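Local coordinates for protein malonate decarboxylase subunit alpha (Acinetobacter baumannii ATCC 17978, PDB 6MPR) that probably serves as the acyl-carrier-protein transferase subunit of malonate decarboxylase, exchanging acetyl for malonyl on the carrier protein before decarboxylation, at residues Lys61-Gly66 and His91-Ser96; Pro95-Ser100 and Leu114-Ala119; Leu306-Glu311 and Val551-Gly556. All coordinates share one frame; numbering follows the deposited sequence.

Contact 1 of 3, residues Lys61-Gly66 and His91-Ser96; sequences KVVLEG and HMIMPS
Lys-61 lies beside His-91, with CG 4.0 Å from ND1 of that ring and CB against CD1 of Ile-93. A water in the ring plane is hydrogen-bonded to ND1 and accepts a weak bond from Lys-61 NZ. NE2 of the same ring is hydrogen-bonded to Asp-115. Val-62 uses both backbone polar atoms. Its N donates to His-91 O at 2.8 Å, and its O accepts from Ile-93 N at 2.9 Å, the donor lying above the carbonyl plane. On the face opposite Lys-61, CB and CG1 of Val-62 meet the end of Met-92. Val-63 returns to the face of Lys-61, where CG2, beside its backbone N, packs on CB of Ile-93 at 3.8 Å. Leu-64 N bonds Ile-93 O. The Met-92 chain, bent at chi2 and chi3 (-54° and -61°), brings CE to CB of Leu-64 at 3.7 Å. CE of Met-94 reaches CD2 of the same leucine. Leu-64 O is buried without a hydrogen-bond partner, with that CE 3.6 Å away. Gly-66 follows a cis peptide bond, and its positive phi (92°) favours glycine. Its O accepts from Ser-96 N at 2.8 Å and lies close to the Pro-95 ring. The pair forms a beta-alpha-beta unit with helix 73-79. Strand 158-163 flanks 61-64, strand 111-116 flanks 90-94, and helix 100-107 covers Leu-64, Met-92 and Met-94.

Contact 2 of 3, residues Pro95-Ser100 and Leu114-Ala119; sequences PSVGRS and LDFSFA
Pro-95 O receives the N-H of Phe-118 at 2.8 Å, with an N-H...O angle of 147°. Ser-117 N also points to Pro-95 O, but this second bond is weak. Two successive amides of the turn at Ser-117 thus share one carbonyl. The return bond runs from Val-97 N to Phe-118 O at 2.9 Å and is straighter, at 168°. Ser-96 CA adds a CA-H...O contact to the same oxygen. Phe-118 therefore gives its N to one side of Ser-96 and its O to the other, as in a parallel bridge. Ser-96 and Phe-118 are paired in a short two-stranded parallel sheet. Both chains have just left the large parallel sheet, turning corners at Pro-95 and Ser-117. Helix 100-107 lies between them in sequence and packs on Val-97. The side chain of Ser-96 has OG anti to the backbone N (chi1 -164°), which carries it to the edge of the Phe-118 ring, 3.4 Å from CD2. On the other face, CG2 of Val-97 rests on CB of Phe-116 at 3.7 Å, and the two side chains cross at about a right angle. CD1 of Leu-114 lies farther from that methyl, at 4.3 Å. Polar groups nearby are met from the next part of the chain. Ser-117 OG bonds His-141 O, and Phe-116 O bonds His-141 ND1. OD1 of Asp-115 accepts from Ala-139 N.

Contact 3 of 3, residues Leu306-Glu311 and Val551-Gly556; sequences LIPAIE and VTWSDG
Pro-308 lies over one face of the Trp-553 indole in a CH-pi contact between helix 307-311 and the C-terminal end of helix 547-553, which closes in a Schellman motif. CG of Pro-308 sits 3.6 Å from the centroid of the five-membered ring and only 4° off its normal. CB of Pro-308 lies over the centre of the whole ring system. The indole NE1 bonds Ala-543 O, which ties the ring to its own part of the chain.

Apolar packing continues beside it. CG2 of Ile-307 meets CB of Trp-553 at 3.8 Å, and CD1 of Ile-307 reaches CB of Ser-554. CB of Glu-311 packs near CE3 of the indole. With chi1 at -66°, CG of Glu-311 comes within 3.5 Å of Trp-553 O.

No direct hydrogen bond crosses the contact. A water donates to Glu-311 OE1 at 2.8 Å and to Trp-553 O at 3.3 Å. OE2 of Glu-311 is held by Tyr-330 and by a salt bridge to Arg-334. Trp-20 of the second subunit also packs on Glu-311.

At the end of helix 547-553, Asp-555 has positive phi and its N donates to Thr-552 O at 3.0 Å. Val-551 O accepts from Gly-556 N at 3.0 Å and, from the opposite face of its carbonyl plane, from Ser-554 OG at 2.7 Å.

Contacts 1 and 2 are continuous, with centres about 7 Å apart, and share Pro-95 and Ser-96. Strand 90-94 lies between 61-64 and 111-116 in the large parallel sheet. Between strands 90-94 and 111-116, Met-94 N lies 2.9 Å from Asp-115 O, a probable hydrogen bond, and Met-94 O packs on Phe-116 CB at 3.1 Å. The pair of His-91 and Asp-115 is a further tie between the two contacts. Contact 3 is separate. Its centre is about 36 Å from that of contact 1 and about 33 Å from that of contact 2, on the opposite side of the chain's centre. It lies near the second subunit, which touches neither contact 1 nor contact 2.

Contact 1 of 3, residues Lys61-Gly66 and His91-Ser96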
ATOM      1  N   LYS A  61      18.519  14.504   3.589  1.00 13.06           N
ATOM      2  CA  LYS A  61      17.076  14.273   3.542  1.00 10.41           C
ATOM      3  C   LYS A  61      16.550  14.141   4.968  1.00  9.41           C
ATOM      4  O   LYS A  61      16.933  13.218   5.690  1.00 11.89           O
ATOM      5  CB  LYS A  61      16.759  13.015   2.733  1.00 12.64           C
ATOM      6  CG  LYS A  61      17.165  13.110   1.270  1.00 16.32           C
ATOM      7  CD  LYS A  61      16.836  11.816   0.529  1.00 16.60           C
ATOM      8  CE  LYS A  61      17.354  11.833  -0.904  1.00 25.77           C
ATOM      9  NZ  LYS A  61      18.823  12.064  -0.968  1.00 33.15           N
ATOM     10  N   VAL A  62      15.664  15.045   5.369  1.00 12.00           N
ATOM     11  CA  VAL A  62      15.182  15.129   6.745  1.00  8.45           C
ATOM     12  C   VAL A  62      13.684  14.945   6.687  1.00  9.79           C
ATOM     13  O   VAL A  62      12.979  15.800   6.145  1.00  9.50           O
ATOM     14  CB  VAL A  62      15.536  16.476   7.394  1.00  8.65           C
ATOM     15  CG1 VAL A  62      14.974  16.553   8.818  1.00  8.46           C
ATOM     16  CG2 VAL A  62      17.064  16.670   7.378  1.00 12.84           C
ATOM     17  N   VAL A  63      13.199  13.834   7.232  1.00  9.79           N
ATOM     18  CA  VAL A  63      11.768  13.649   7.450  1.00 10.58           C
ATOM     19  C   VAL A  63      11.388  14.403   8.715  1.00  9.66           C
ATOM     20  O   VAL A  63      12.009  14.213   9.764  1.00  8.71           O
ATOM     21  CB  VAL A  63      11.435  12.157   7.582  1.00  6.75           C
ATOM     22  CG1 VAL A  63       9.984  11.959   8.046  1.00  8.38           C
ATOM     23  CG2 VAL A  63      11.679  11.431   6.245  1.00 11.32           C
ATOM     24  N   LEU A  64      10.352  15.235   8.629  1.00  8.02           N
ATOM     25  CA  LEU A  64       9.897  16.044   9.755  1.00 13.71           C
ATOM     26  C   LEU A  64       8.397  15.849   9.873  1.00  7.86           C
ATOM     27  O   LEU A  64       7.671  16.054   8.893  1.00 11.58           O
ATOM     28  CB  LEU A  64      10.228  17.531   9.554  1.00 10.30           C
ATOM     29  CG  LEU A  64       9.635  18.525  10.567  1.00  8.76           C
ATOM     30  CD1 LEU A  64      10.121  18.187  11.958  1.00  9.63           C
ATOM     31  CD2 LEU A  64      10.033  19.955  10.206  1.00 10.41           C
ATOM     32  N   GLU A  65       7.938  15.414  11.043  1.00 11.15           N
ATOM     33  CA  GLU A  65       6.507  15.268  11.296  1.00 13.62           C
ATOM     34  C   GLU A  65       5.914  16.609  11.721  1.00 13.62           C
ATOM     35  O   GLU A  65       6.388  17.213  12.686  1.00 11.54           O
ATOM     36  CB  GLU A  65       6.273  14.227  12.394  1.00 13.57           C
ATOM     37  CG  GLU A  65       6.637  12.790  12.011  1.00  8.82           C
ATOM     38  CD  GLU A  65       6.359  11.812  13.142  1.00 14.89           C
ATOM     39  OE1 GLU A  65       5.869  12.242  14.204  1.00 11.90           O
ATOM     40  OE2 GLU A  65       6.661  10.620  12.983  1.00 13.72           O
ATOM     41  N   GLY A  66       4.925  17.103  10.983  1.00  8.99           N
ATOM     42  CA  GLY A  66       4.668  16.653   9.627  1.00  9.62           C
ATOM     43  C   GLY A  66       3.692  15.514   9.359  1.00 13.71           C
ATOM     44  O   GLY A  66       3.504  15.132   8.200  1.00 11.48           O
ATOM     45  N   HIS A  91      16.906  18.802   2.509  1.00 14.21           N
ATOM     46  CA  HIS A  91      15.864  18.284   1.630  1.00 14.21           C
ATOM     47  C   HIS A  91      14.785  17.766   2.568  1.00 13.65           C
ATOM     48  O   HIS A  91      14.943  16.712   3.192  1.00 12.14           O
ATOM     49  CB  HIS A  91      16.430  17.205   0.709  1.00 15.42           C
ATOM     50  CG  HIS A  91      15.429  16.574  -0.211  1.00 11.99           C
ATOM     51  ND1 HIS A  91      15.811  15.803  -1.284  1.00 14.88           N
ATOM     52  CD2 HIS A  91      14.073  16.578  -0.216  1.00 11.55           C
ATOM     53  CE1 HIS A  91      14.737  15.371  -1.924  1.00 18.21           C
ATOM     54  NE2 HIS A  91      13.667  15.819  -1.289  1.00 12.82           N
ATOM     55  N   MET A  92      13.710  18.538   2.711  1.00  9.83           N
ATOM     56  CA  MET A  92      12.665  18.161   3.654  1.00 11.27           C
ATOM     57  C   MET A  92      11.712  17.180   3.005  1.00  9.40           C
ATOM     58  O   MET A  92      11.330  17.332   1.836  1.00 11.76           O
ATOM     59  CB  MET A  92      11.892  19.388   4.141  1.00 12.19           C
ATOM     60  CG  MET A  92      12.785  20.461   4.757  1.00 18.04           C
ATOM     61  SD  MET A  92      13.860  19.856   6.088  1.00 13.30           S
ATOM     62  CE  MET A  92      12.618  19.279   7.261  1.00 15.07           C
ATOM     63  N   ILE A  93      11.327  16.171   3.781  1.00  9.05           N
ATOM     64  CA  ILE A  93      10.371  15.152   3.369  1.00 12.58           C
ATOM     65  C   ILE A  93       9.257  15.183   4.399  1.00 13.18           C
ATOM     66  O   ILE A  93       9.464  14.793   5.556  1.00 11.65           O
ATOM     67  CB  ILE A  93      11.008  13.761   3.266  1.00 13.46           C
ATOM     68  CG1 ILE A  93      12.140  13.787   2.242  1.00 13.46           C
ATOM     69  CG2 ILE A  93       9.964  12.724   2.836  1.00 11.27           C
ATOM     70  CD1 ILE A  93      13.082  12.597   2.310  1.00 18.53           C
ATOM     71  N   MET A  94       8.076  15.666   3.988  1.00  9.55           N
ATOM     72  CA  MET A  94       7.034  15.905   4.974  1.00 10.58           C
ATOM     73  C   MET A  94       5.690  15.404   4.474  1.00 11.14           C
ATOM     74  O   MET A  94       5.210  15.876   3.440  1.00 10.20           O
ATOM     75  CB  MET A  94       6.950  17.391   5.301  1.00 12.73           C
ATOM     76  CG  MET A  94       8.276  17.976   5.827  1.00 14.01           C
ATOM     77  SD  MET A  94       8.115  19.696   6.311  1.00 17.61           S
ATOM     78  CE  MET A  94       7.121  19.477   7.777  1.00 16.90           C
ATOM     79  N   PRO A  95       5.049  14.466   5.176  1.00 11.53           N
ATOM     80  CA  PRO A  95       3.704  14.052   4.755  1.00 10.78           C
ATOM     81  C   PRO A  95       2.738  15.222   4.703  1.00  8.73           C
ATOM     82  O   PRO A  95       1.942  15.327   3.771  1.00 11.17           O
ATOM     83  CB  PRO A  95       3.309  13.017   5.821  1.00 11.09           C
ATOM     84  CG  PRO A  95       4.647  12.456   6.285  1.00 11.48           C
ATOM     85  CD  PRO A  95       5.576  13.643   6.282  1.00  8.59           C
ATOM     86  N   SER A  96       2.817  16.123   5.680  1.00  9.07           N
ATOM     87  CA  SER A  96       1.904  17.258   5.765  1.00 13.05           C
ATOM     88  C   SER A  96       2.698  18.501   6.145  1.00 14.38           C
ATOM     89  O   SER A  96       3.469  18.466   7.109  1.00 17.47           O
ATOM     90  CB  SER A  96       0.794  16.982   6.792  1.00 16.73           C
ATOM     91  OG  SER A  96      -0.282  17.892   6.631  1.00 20.07           O
TER
HETATM   92  O   HOH W   1      18.496  15.251  -1.895  1.00 21.36           O

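Contact 2 of 3, residues Pro95-Ser100 and Leu114-Ala119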
ATOM      1  N   PRO A  95       5.049  14.466   5.176  1.00 11.53           N
ATOM      2  CA  PRO A  95       3.704  14.052   4.755  1.00 10.78           C
ATOM      3  C   PRO A  95       2.738  15.222   4.703  1.00  8.73           C
ATOM      4  O   PRO A  95       1.942  15.327   3.771  1.00 11.17           O
ATOM      5  CB  PRO A  95       3.309  13.017   5.821  1.00 11.09           C
ATOM      6  CG  PRO A  95       4.647  12.456   6.285  1.00 11.48           C
ATOM      7  CD  PRO A  95       5.576  13.643   6.282  1.00  8.59           C
ATOM      8  N   SER A  96       2.817  16.123   5.680  1.00  9.07           N
ATOM      9  CA  SER A  96       1.904  17.258   5.765  1.00 13.05           C
ATOM     10  C   SER A  96       2.698  18.501   6.145  1.00 14.38           C
ATOM     11  O   SER A  96       3.469  18.466   7.109  1.00 17.47           O
ATOM     12  CB  SER A  96       0.794  16.982   6.792  1.00 16.73           C
ATOM     13  OG  SER A  96      -0.282  17.892   6.631  1.00 20.07           O
ATOM     14  N   VAL A  97       2.519  19.587   5.384  1.00 14.14           N
ATOM     15  CA  VAL A  97       3.201  20.861   5.616  1.00 19.65           C
ATOM     16  C   VAL A  97       2.141  21.854   6.067  1.00 31.49           C
ATOM     17  O   VAL A  97       1.393  22.384   5.240  1.00 37.19           O
ATOM     18  CB  VAL A  97       3.921  21.379   4.366  1.00 22.15           C
ATOM     19  CG1 VAL A  97       4.839  22.545   4.735  1.00 32.32           C
ATOM     20  CG2 VAL A  97       4.699  20.281   3.684  1.00 19.57           C
ATOM     21  N   GLY A  98       2.085  22.130   7.367  1.00 44.74           N
ATOM     22  CA  GLY A  98       1.115  23.070   7.902  1.00 53.34           C
ATOM     23  C   GLY A  98       1.668  24.122   8.850  1.00 54.07           C
ATOM     24  O   GLY A  98       1.268  25.288   8.766  1.00 62.60           O
ATOM     25  N   ARG A  99       2.563  23.730   9.763  1.00 41.29           N
ATOM     26  CA  ARG A  99       3.121  24.676  10.725  1.00 30.90           C
ATOM     27  C   ARG A  99       3.836  25.813  10.002  1.00 26.66           C
ATOM     28  O   ARG A  99       4.453  25.611   8.958  1.00 29.28           O
ATOM     29  CB  ARG A  99       4.101  23.970  11.675  1.00 25.91           C
ATOM     30  CG  ARG A  99       3.549  22.765  12.458  1.00 26.32           C
ATOM     31  CD  ARG A  99       2.898  23.162  13.791  1.00 22.74           C
ATOM     32  NE  ARG A  99       3.754  24.048  14.570  1.00 16.08           N
ATOM     33  CZ  ARG A  99       3.355  24.758  15.627  1.00 19.14           C
ATOM     34  NH1 ARG A  99       2.103  24.668  16.063  1.00 20.72           N
ATOM     35  NH2 ARG A  99       4.215  25.559  16.251  1.00 24.46           N
ATOM     36  N   SER A 100       3.742  27.022  10.562  1.00 21.31           N
ATOM     37  CA  SER A 100       4.428  28.166   9.968  1.00 23.32           C
ATOM     38  C   SER A 100       5.941  27.957   9.908  1.00 27.30           C
ATOM     39  O   SER A 100       6.586  28.335   8.924  1.00 26.79           O
ATOM     40  CB  SER A 100       4.106  29.434  10.757  1.00 32.41           C
ATOM     41  OG  SER A 100       4.573  29.333  12.089  1.00 37.93           O
ATOM     42  N   LEU A 114      11.805  20.262  -1.223  1.00 11.30           N
ATOM     43  CA  LEU A 114      10.647  19.763  -0.492  1.00 11.82           C
ATOM     44  C   LEU A 114       9.954  18.672  -1.289  1.00 13.39           C
ATOM     45  O   LEU A 114       9.623  18.873  -2.460  1.00 14.21           O
ATOM     46  CB  LEU A 114       9.655  20.891  -0.192  1.00 13.70           C
ATOM     47  CG  LEU A 114       8.348  20.439   0.474  1.00 10.07           C
ATOM     48  CD1 LEU A 114       8.620  19.900   1.904  1.00 10.01           C
ATOM     49  CD2 LEU A 114       7.345  21.584   0.488  1.00 11.70           C
ATOM     50  N   ASP A 115       9.752  17.516  -0.654  1.00 10.85           N
ATOM     51  CA  ASP A 115       8.843  16.479  -1.132  1.00  8.22           C
ATOM     52  C   ASP A 115       7.767  16.309  -0.074  1.00 13.81           C
ATOM     53  O   ASP A 115       8.090  16.138   1.106  1.00 10.76           O
ATOM     54  CB  ASP A 115       9.561  15.150  -1.377  1.00  9.17           C
ATOM     55  CG  ASP A 115      10.279  15.119  -2.715  1.00 17.32           C
ATOM     56  OD1 ASP A 115       9.604  15.004  -3.765  1.00 14.02           O
ATOM     57  OD2 ASP A 115      11.517  15.245  -2.727  1.00 16.02           O
ATOM     58  N   PHE A 116       6.498  16.377  -0.482  1.00 12.37           N
ATOM     59  CA  PHE A 116       5.410  16.382   0.496  1.00 10.74           C
ATOM     60  C   PHE A 116       4.163  15.741  -0.092  1.00 12.69           C
ATOM     61  O   PHE A 116       4.111  15.397  -1.277  1.00 11.76           O
ATOM     62  CB  PHE A 116       5.094  17.803   1.006  1.00  7.70           C
ATOM     63  CG  PHE A 116       4.364  18.687   0.008  1.00 11.02           C
ATOM     64  CD1 PHE A 116       5.026  19.222  -1.085  1.00 13.70           C
ATOM     65  CD2 PHE A 116       3.027  19.010   0.199  1.00 10.78           C
ATOM     66  CE1 PHE A 116       4.359  20.058  -1.991  1.00 15.24           C
ATOM     67  CE2 PHE A 116       2.352  19.829  -0.692  1.00 12.49           C
ATOM     68  CZ  PHE A 116       3.012  20.343  -1.800  1.00 12.46           C
ATOM     69  N   SER A 117       3.157  15.559   0.773  1.00 10.09           N
ATOM     70  CA  SER A 117       1.856  15.042   0.357  1.00  8.89           C
ATOM     71  C   SER A 117       0.708  16.015   0.580  1.00 15.01           C
ATOM     72  O   SER A 117      -0.105  16.224  -0.333  1.00 12.09           O
ATOM     73  CB  SER A 117       1.559  13.718   1.068  1.00  9.94           C
ATOM     74  OG  SER A 117       0.281  13.231   0.679  1.00 11.18           O
ATOM     75  N   PHE A 118       0.589  16.629   1.754  1.00 10.19           N
ATOM     76  CA  PHE A 118      -0.541  17.518   1.996  1.00  9.18           C
ATOM     77  C   PHE A 118      -0.083  18.932   2.331  1.00 11.81           C
ATOM     78  O   PHE A 118       0.927  19.122   3.008  1.00 11.87           O
ATOM     79  CB  PHE A 118      -1.447  16.996   3.118  1.00 13.78           C
ATOM     80  CG  PHE A 118      -2.648  17.868   3.363  1.00 13.00           C
ATOM     81  CD1 PHE A 118      -3.740  17.828   2.504  1.00 18.02           C
ATOM     82  CD2 PHE A 118      -2.668  18.755   4.426  1.00 19.18           C
ATOM     83  CE1 PHE A 118      -4.832  18.644   2.717  1.00 22.89           C
ATOM     84  CE2 PHE A 118      -3.773  19.575   4.652  1.00 22.76           C
ATOM     85  CZ  PHE A 118      -4.848  19.520   3.797  1.00 21.98           C
ATOM     86  N   ALA A 119      -0.826  19.913   1.820  1.00 14.04           N
ATOM     87  CA  ALA A 119      -0.743  21.295   2.270  1.00 15.30           C
ATOM     88  C   ALA A 119      -2.118  21.925   2.127  1.00 16.76           C
ATOM     89  O   ALA A 119      -2.950  21.482   1.324  1.00 16.63           O
ATOM     90  CB  ALA A 119       0.300  22.101   1.487  1.00 12.34           C
TER

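Contact 3 of 3, residues Leu306-Glu311 and Val551-Gly556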
ATOM      1  N   LEU A 306     -19.720  10.039  13.775  1.00 11.87           N
ATOM      2  CA  LEU A 306     -20.047   8.623  13.650  1.00 12.56           C
ATOM      3  C   LEU A 306     -20.608   8.020  14.935  1.00 16.65           C
ATOM      4  O   LEU A 306     -21.062   6.873  14.915  1.00 12.85           O
ATOM      5  CB  LEU A 306     -18.802   7.821  13.205  1.00 10.78           C
ATOM      6  CG  LEU A 306     -19.032   6.445  12.572  1.00 12.26           C
ATOM      7  CD1 LEU A 306     -19.748   6.607  11.233  1.00 16.38           C
ATOM      8  CD2 LEU A 306     -17.691   5.721  12.387  1.00 12.43           C
ATOM      9  N   ILE A 307     -20.606   8.756  16.049  1.00 12.58           N
ATOM     10  CA  ILE A 307     -21.055   8.179  17.321  1.00 11.40           C
ATOM     11  C   ILE A 307     -22.467   7.593  17.237  1.00 11.86           C
ATOM     12  O   ILE A 307     -22.662   6.453  17.681  1.00 11.97           O
ATOM     13  CB  ILE A 307     -20.891   9.199  18.454  1.00 11.76           C
ATOM     14  CG1 ILE A 307     -19.391   9.436  18.726  1.00 11.34           C
ATOM     15  CG2 ILE A 307     -21.596   8.723  19.725  1.00 12.34           C
ATOM     16  CD1 ILE A 307     -19.114  10.502  19.765  1.00 12.36           C
ATOM     17  N   PRO A 308     -23.473   8.288  16.694  1.00 13.64           N
ATOM     18  CA  PRO A 308     -24.811   7.668  16.655  1.00 12.92           C
ATOM     19  C   PRO A 308     -24.851   6.381  15.831  1.00 12.40           C
ATOM     20  O   PRO A 308     -25.518   5.415  16.223  1.00 14.25           O
ATOM     21  CB  PRO A 308     -25.688   8.782  16.059  1.00 13.01           C
ATOM     22  CG  PRO A 308     -24.986  10.043  16.460  1.00 12.98           C
ATOM     23  CD  PRO A 308     -23.526   9.707  16.287  1.00 13.14           C
ATOM     24  N   ALA A 309     -24.141   6.339  14.702  1.00 11.87           N
ATOM     25  CA  ALA A 309     -24.065   5.118  13.902  1.00 14.63           C
ATOM     26  C   ALA A 309     -23.379   3.980  14.659  1.00 14.96           C
ATOM     27  O   ALA A 309     -23.727   2.810  14.464  1.00 13.33           O
ATOM     28  CB  ALA A 309     -23.323   5.403  12.588  1.00 13.97           C
ATOM     29  N   ILE A 310     -22.372   4.288  15.490  1.00 11.29           N
ATOM     30  CA  ILE A 310     -21.782   3.248  16.327  1.00 11.29           C
ATOM     31  C   ILE A 310     -22.775   2.799  17.389  1.00 11.93           C
ATOM     32  O   ILE A 310     -22.993   1.601  17.590  1.00 14.41           O
ATOM     33  CB  ILE A 310     -20.488   3.745  16.987  1.00 11.56           C
ATOM     34  CG1 ILE A 310     -19.437   4.077  15.931  1.00 11.09           C
ATOM     35  CG2 ILE A 310     -19.956   2.693  17.960  1.00 12.87           C
ATOM     36  CD1 ILE A 310     -18.252   4.824  16.522  1.00 13.17           C
ATOM     37  N   GLU A 311     -23.386   3.757  18.090  1.00 13.03           N
ATOM     38  CA  GLU A 311     -24.234   3.403  19.227  1.00 15.09           C
ATOM     39  C   GLU A 311     -25.452   2.598  18.806  1.00 18.82           C
ATOM     40  O   GLU A 311     -25.953   1.785  19.597  1.00 14.81           O
ATOM     41  CB  GLU A 311     -24.677   4.664  19.972  1.00 17.85           C
ATOM     42  CG  GLU A 311     -23.534   5.419  20.640  1.00 18.10           C
ATOM     43  CD  GLU A 311     -22.764   4.548  21.620  1.00 15.45           C
ATOM     44  OE1 GLU A 311     -23.357   4.110  22.623  1.00 17.22           O
ATOM     45  OE2 GLU A 311     -21.566   4.287  21.372  1.00 21.10           O
ATOM     46  N   VAL A 551     -22.262  14.530  22.541  1.00 15.65           N
ATOM     47  CA  VAL A 551     -21.855  14.177  23.901  1.00 16.52           C
ATOM     48  C   VAL A 551     -22.895  13.274  24.542  1.00 20.25           C
ATOM     49  O   VAL A 551     -22.568  12.242  25.148  1.00 21.95           O
ATOM     50  CB  VAL A 551     -21.624  15.442  24.744  1.00 17.25           C
ATOM     51  CG1 VAL A 551     -21.325  15.062  26.185  1.00 18.27           C
ATOM     52  CG2 VAL A 551     -20.502  16.264  24.153  1.00 20.15           C
ATOM     53  N   THR A 552     -24.168  13.665  24.433  1.00 18.91           N
ATOM     54  CA  THR A 552     -25.257  12.851  24.960  1.00 18.70           C
ATOM     55  C   THR A 552     -25.245  11.454  24.347  1.00 18.85           C
ATOM     56  O   THR A 552     -25.334  10.450  25.064  1.00 22.07           O
ATOM     57  CB  THR A 552     -26.584  13.563  24.699  1.00 21.29           C
ATOM     58  OG1 THR A 552     -26.575  14.826  25.385  1.00 24.01           O
ATOM     59  CG2 THR A 552     -27.772  12.724  25.188  1.00 25.93           C
ATOM     60  N   TRP A 553     -25.128  11.376  23.017  1.00 17.03           N
ATOM     61  CA  TRP A 553     -25.081  10.086  22.329  1.00 23.80           C
ATOM     62  C   TRP A 553     -23.955   9.204  22.859  1.00 17.45           C
ATOM     63  O   TRP A 553     -24.096   7.979  22.935  1.00 18.61           O
ATOM     64  CB  TRP A 553     -24.898  10.309  20.829  1.00 20.17           C
ATOM     65  CG  TRP A 553     -26.167  10.329  20.009  1.00 18.40           C
ATOM     66  CD1 TRP A 553     -26.755  11.421  19.439  1.00 22.29           C
ATOM     67  CD2 TRP A 553     -26.967   9.200  19.631  1.00 17.09           C
ATOM     68  NE1 TRP A 553     -27.885  11.044  18.744  1.00 22.47           N
ATOM     69  CE2 TRP A 553     -28.037   9.688  18.848  1.00 18.34           C
ATOM     70  CE3 TRP A 553     -26.891   7.824  19.889  1.00 18.45           C
ATOM     71  CZ2 TRP A 553     -29.008   8.850  18.303  1.00 17.73           C
ATOM     72  CZ3 TRP A 553     -27.865   6.992  19.357  1.00 20.88           C
ATOM     73  CH2 TRP A 553     -28.911   7.507  18.577  1.00 20.01           C
ATOM     74  N   SER A 554     -22.825   9.807  23.210  1.00 17.39           N
ATOM     75  CA  SER A 554     -21.657   9.083  23.691  1.00 16.88           C
ATOM     76  C   SER A 554     -21.737   8.743  25.169  1.00 22.40           C
ATOM     77  O   SER A 554     -20.741   8.259  25.722  1.00 22.65           O
ATOM     78  CB  SER A 554     -20.405   9.926  23.466  1.00 18.40           C
ATOM     79  OG  SER A 554     -20.356  10.941  24.457  1.00 20.83           O
ATOM     80  N   ASP A 555     -22.860   9.033  25.828  1.00 21.64           N
ATOM     81  CA  ASP A 555     -23.014   8.787  27.259  1.00 30.74           C
ATOM     82  C   ASP A 555     -21.987   9.580  28.071  1.00 24.67           C
ATOM     83  O   ASP A 555     -21.503   9.120  29.106  1.00 26.39           O
ATOM     84  CB  ASP A 555     -22.920   7.288  27.560  1.00 40.40           C
ATOM     85  CG  ASP A 555     -23.477   6.923  28.914  1.00 51.08           C
ATOM     86  OD1 ASP A 555     -24.325   7.678  29.438  1.00 51.65           O
ATOM     87  OD2 ASP A 555     -23.055   5.876  29.453  1.00 59.57           O
ATOM     88  N   GLY A 556     -21.652  10.783  27.606  1.00 22.93           N
ATOM     89  CA  GLY A 556     -20.696  11.638  28.272  1.00 22.32           C
ATOM     90  C   GLY A 556     -19.243  11.307  28.018  1.00 23.74           C
ATOM     91  O   GLY A 556     -18.369  11.985  28.574  1.00 21.60           O
TER
HETATM   92  O   HOH W   2     -25.726   5.213  23.539  1.00 48.32           O